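Local coordinates for UDP-N-acetylglucosamine 4,6-dehydratase (Vibrio fischeri, PDB 3PVZ), which probably acts as a lyase, a UDP-N-acetylglucosamine 4,6-dehydratase that binds NAD and belongs to the polysaccharide synthase family, at residues Gln351-Leu356 against Phe379-Pro384. Numbering follows the deposited sequence.
Sequences QELLEL and FFIMIP
One face of the flat peptide group after Leu353 is met by the end of Met382, present as selenomethionine. Leu353 O lies 3.2 Å from Met382 CE, and the methyl stands well above the carbonyl plane. On the same side the selenium is tilted off that plane, 3.2 Å from Leu353 O, with a CG-SE...O angle of about 161°. The oxygen therefore lies nearly on the extension of the CG-SE bond, a direction consistent with a weak attraction between carbonyl and selenium. Bends at chi2 (-56°) and chi3 (-74°) fold the chain back against the neighbouring helix; a long, unbranched side chain suits this place because it can curl to follow a helical surface. Leucine suits position 353 because its CB packs 4.1 Å from the selenium while the branched end carries CD1 on to the last helical turn of 379-384, 4.0 Å from Ile381 O. Helices 351-367 and 372-382 form an antiparallel helical hairpin near the C-terminus, packed on helix 174-189 of the Rossmann-type domain: Phe379 touches that helix, and Gln351 OE1 is hydrogen-bonded to Arg188. Leu354, whose CB points away from 379-384, turns its CD2 methyl back to 4.3 Å from Met382 CE and also touches Arg188; a flexible leucine can serve both neighbours. On the more open side, the branches of Leu356 and Ile381 cross at about a right angle, and Leu356 CD2 meets Ile381 CG2 at 3.6 Å. This isoleucine methyl, anti to its backbone N, springs directly from the beta carbon; apolar branched chains suit a contact made by methyl groups alone.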
loop_
_atom_site.group_PDB
_atom_site.type_symbol
_atom_site.label_atom_id
_atom_site.label_comp_id
_atom_site.label_asym_id
_atom_site.label_seq_id
_atom_site.Cartn_x
_atom_site.Cartn_y
_atom_site.Cartn_z
ATOM N N GLN A 351 -11.749 30.212 -8.453
ATOM C CA GLN A 351 -10.703 29.898 -9.420
ATOM C C GLN A 351 -9.337 30.292 -8.875
ATOM O O GLN A 351 -8.378 29.500 -8.921
ATOM C CB GLN A 351 -10.983 30.591 -10.761
ATOM C CG GLN A 351 -9.997 30.327 -11.893
ATOM C CD GLN A 351 -9.808 28.869 -12.250
ATOM O OE1 GLN A 351 -10.678 28.023 -12.010
ATOM N NE2 GLN A 351 -8.671 28.566 -12.873
ATOM N N GLU A 352 -9.269 31.491 -8.321
ATOM C CA GLU A 352 -8.019 32.020 -7.808
ATOM C C GLU A 352 -7.364 31.198 -6.720
ATOM O O GLU A 352 -6.149 31.134 -6.677
ATOM C CB GLU A 352 -8.228 33.427 -7.269
ATOM C CG GLU A 352 -8.320 34.414 -8.366
ATOM C CD GLU A 352 -8.585 35.799 -7.861
ATOM O OE1 GLU A 352 -9.239 35.915 -6.790
ATOM O OE2 GLU A 352 -8.146 36.765 -8.538
ATOM N N LEU A 353 -8.152 30.608 -5.824
ATOM C CA LEU A 353 -7.579 29.810 -4.735
ATOM C C LEU A 353 -7.103 28.467 -5.264
ATOM O O LEU A 353 -6.137 27.911 -4.761
ATOM C CB LEU A 353 -8.587 29.584 -3.608
ATOM C CG LEU A 353 -9.072 30.764 -2.765
ATOM C CD1 LEU A 353 -9.668 30.255 -1.447
ATOM C CD2 LEU A 353 -7.993 31.846 -2.517
ATOM N N LEU A 354 -7.800 27.917 -6.249
ATOM C CA LEU A 354 -7.314 26.687 -6.908
ATOM C C LEU A 354 -5.997 26.945 -7.635
ATOM O O LEU A 354 -5.052 26.160 -7.537
ATOM C CB LEU A 354 -8.343 26.060 -7.857
ATOM C CG LEU A 354 -9.700 25.679 -7.235
ATOM C CD1 LEU A 354 -10.552 24.810 -8.183
ATOM C CD2 LEU A 354 -9.512 25.015 -5.866
ATOM N N GLU A 355 -5.930 28.061 -8.340
ATOM C CA GLU A 355 -4.695 28.399 -9.026
ATOM C C GLU A 355 -3.556 28.617 -8.049
ATOM O O GLU A 355 -2.463 28.113 -8.297
ATOM C CB GLU A 355 -4.871 29.609 -9.935
ATOM C CG GLU A 355 -5.487 29.205 -11.300
ATOM C CD GLU A 355 -6.157 30.392 -12.018
ATOM O OE1 GLU A 355 -6.098 31.533 -11.479
ATOM O OE2 GLU A 355 -6.733 30.168 -13.117
ATOM N N LEU A 356 -3.831 29.331 -6.950
ATOM C CA LEU A 356 -2.846 29.576 -5.888
ATOM C C LEU A 356 -2.246 28.268 -5.391
ATOM O O LEU A 356 -1.023 28.127 -5.312
ATOM C CB LEU A 356 -3.498 30.309 -4.706
ATOM C CG LEU A 356 -2.642 30.705 -3.504
ATOM C CD1 LEU A 356 -1.594 31.703 -3.895
ATOM C CD2 LEU A 356 -3.487 31.306 -2.397
ATOM N N PHE A 379 -2.787 25.826 3.601
ATOM C CA PHE A 379 -4.088 25.286 3.991
ATOM C C PHE A 379 -4.945 26.320 4.733
ATOM O O PHE A 379 -6.154 26.309 4.595
ATOM C CB PHE A 379 -3.962 24.014 4.851
ATOM C CG PHE A 379 -3.747 22.738 4.062
ATOM C CD1 PHE A 379 -2.949 22.701 2.923
ATOM C CD2 PHE A 379 -4.308 21.561 4.494
ATOM C CE1 PHE A 379 -2.742 21.515 2.239
ATOM C CE2 PHE A 379 -4.098 20.379 3.806
ATOM C CZ PHE A 379 -3.311 20.363 2.685
ATOM N N PHE A 380 -4.341 27.205 5.524
ATOM C CA PHE A 380 -5.137 28.250 6.191
ATOM C C PHE A 380 -5.743 29.233 5.180
ATOM O O PHE A 380 -6.871 29.701 5.360
ATOM C CB PHE A 380 -4.325 29.011 7.243
ATOM C CG PHE A 380 -3.985 28.204 8.486
ATOM C CD1 PHE A 380 -4.662 27.029 8.807
ATOM C CD2 PHE A 380 -2.977 28.647 9.352
ATOM C CE1 PHE A 380 -4.329 26.303 9.963
ATOM C CE2 PHE A 380 -2.647 27.922 10.506
ATOM C CZ PHE A 380 -3.336 26.753 10.810
ATOM N N ILE A 381 -5.017 29.533 4.108
ATOM C CA ILE A 381 -5.551 30.421 3.060
ATOM C C ILE A 381 -6.661 29.702 2.299
ATOM O O ILE A 381 -7.706 30.276 2.035
ATOM C CB ILE A 381 -4.435 30.954 2.123
ATOM C CG1 ILE A 381 -3.634 32.043 2.872
ATOM C CG2 ILE A 381 -5.036 31.482 0.840
ATOM C CD1 ILE A 381 -2.291 32.461 2.227
HETATM N N MSE A 382 -6.456 28.423 2.011
HETATM C CA MSE A 382 -7.463 27.648 1.309
HETATM C C MSE A 382 -8.767 27.509 2.121
HETATM O O MSE A 382 -9.848 27.609 1.559
HETATM C CB MSE A 382 -6.910 26.262 0.950
HETATM C CG MSE A 382 -5.676 26.266 0.040
HETATM SE SE MSE A 382 -5.985 27.212 -1.591
HETATM C CE MSE A 382 -7.087 25.857 -2.429
ATOM N N ILE A 383 -8.651 27.277 3.431
ATOM C CA ILE A 383 -9.792 27.016 4.315
ATOM C C ILE A 383 -9.701 27.898 5.577
ATOM O O ILE A 383 -9.258 27.429 6.617
ATOM C CB ILE A 383 -9.815 25.551 4.805
ATOM C CG1 ILE A 383 -9.597 24.562 3.675
ATOM C CG2 ILE A 383 -11.129 25.232 5.511
ATOM C CD1 ILE A 383 -9.381 23.179 4.199
ATOM N N PRO A 384 -10.130 29.166 5.498
ATOM C CA PRO A 384 -9.909 30.120 6.620
ATOM C C PRO A 384 -10.355 29.670 8.020
ATOM O O PRO A 384 -9.663 29.947 9.004
ATOM C CB PRO A 384 -10.692 31.358 6.178
ATOM C CG PRO A 384 -10.626 31.288 4.649
ATOM C CD PRO A 384 -10.754 29.817 4.334
#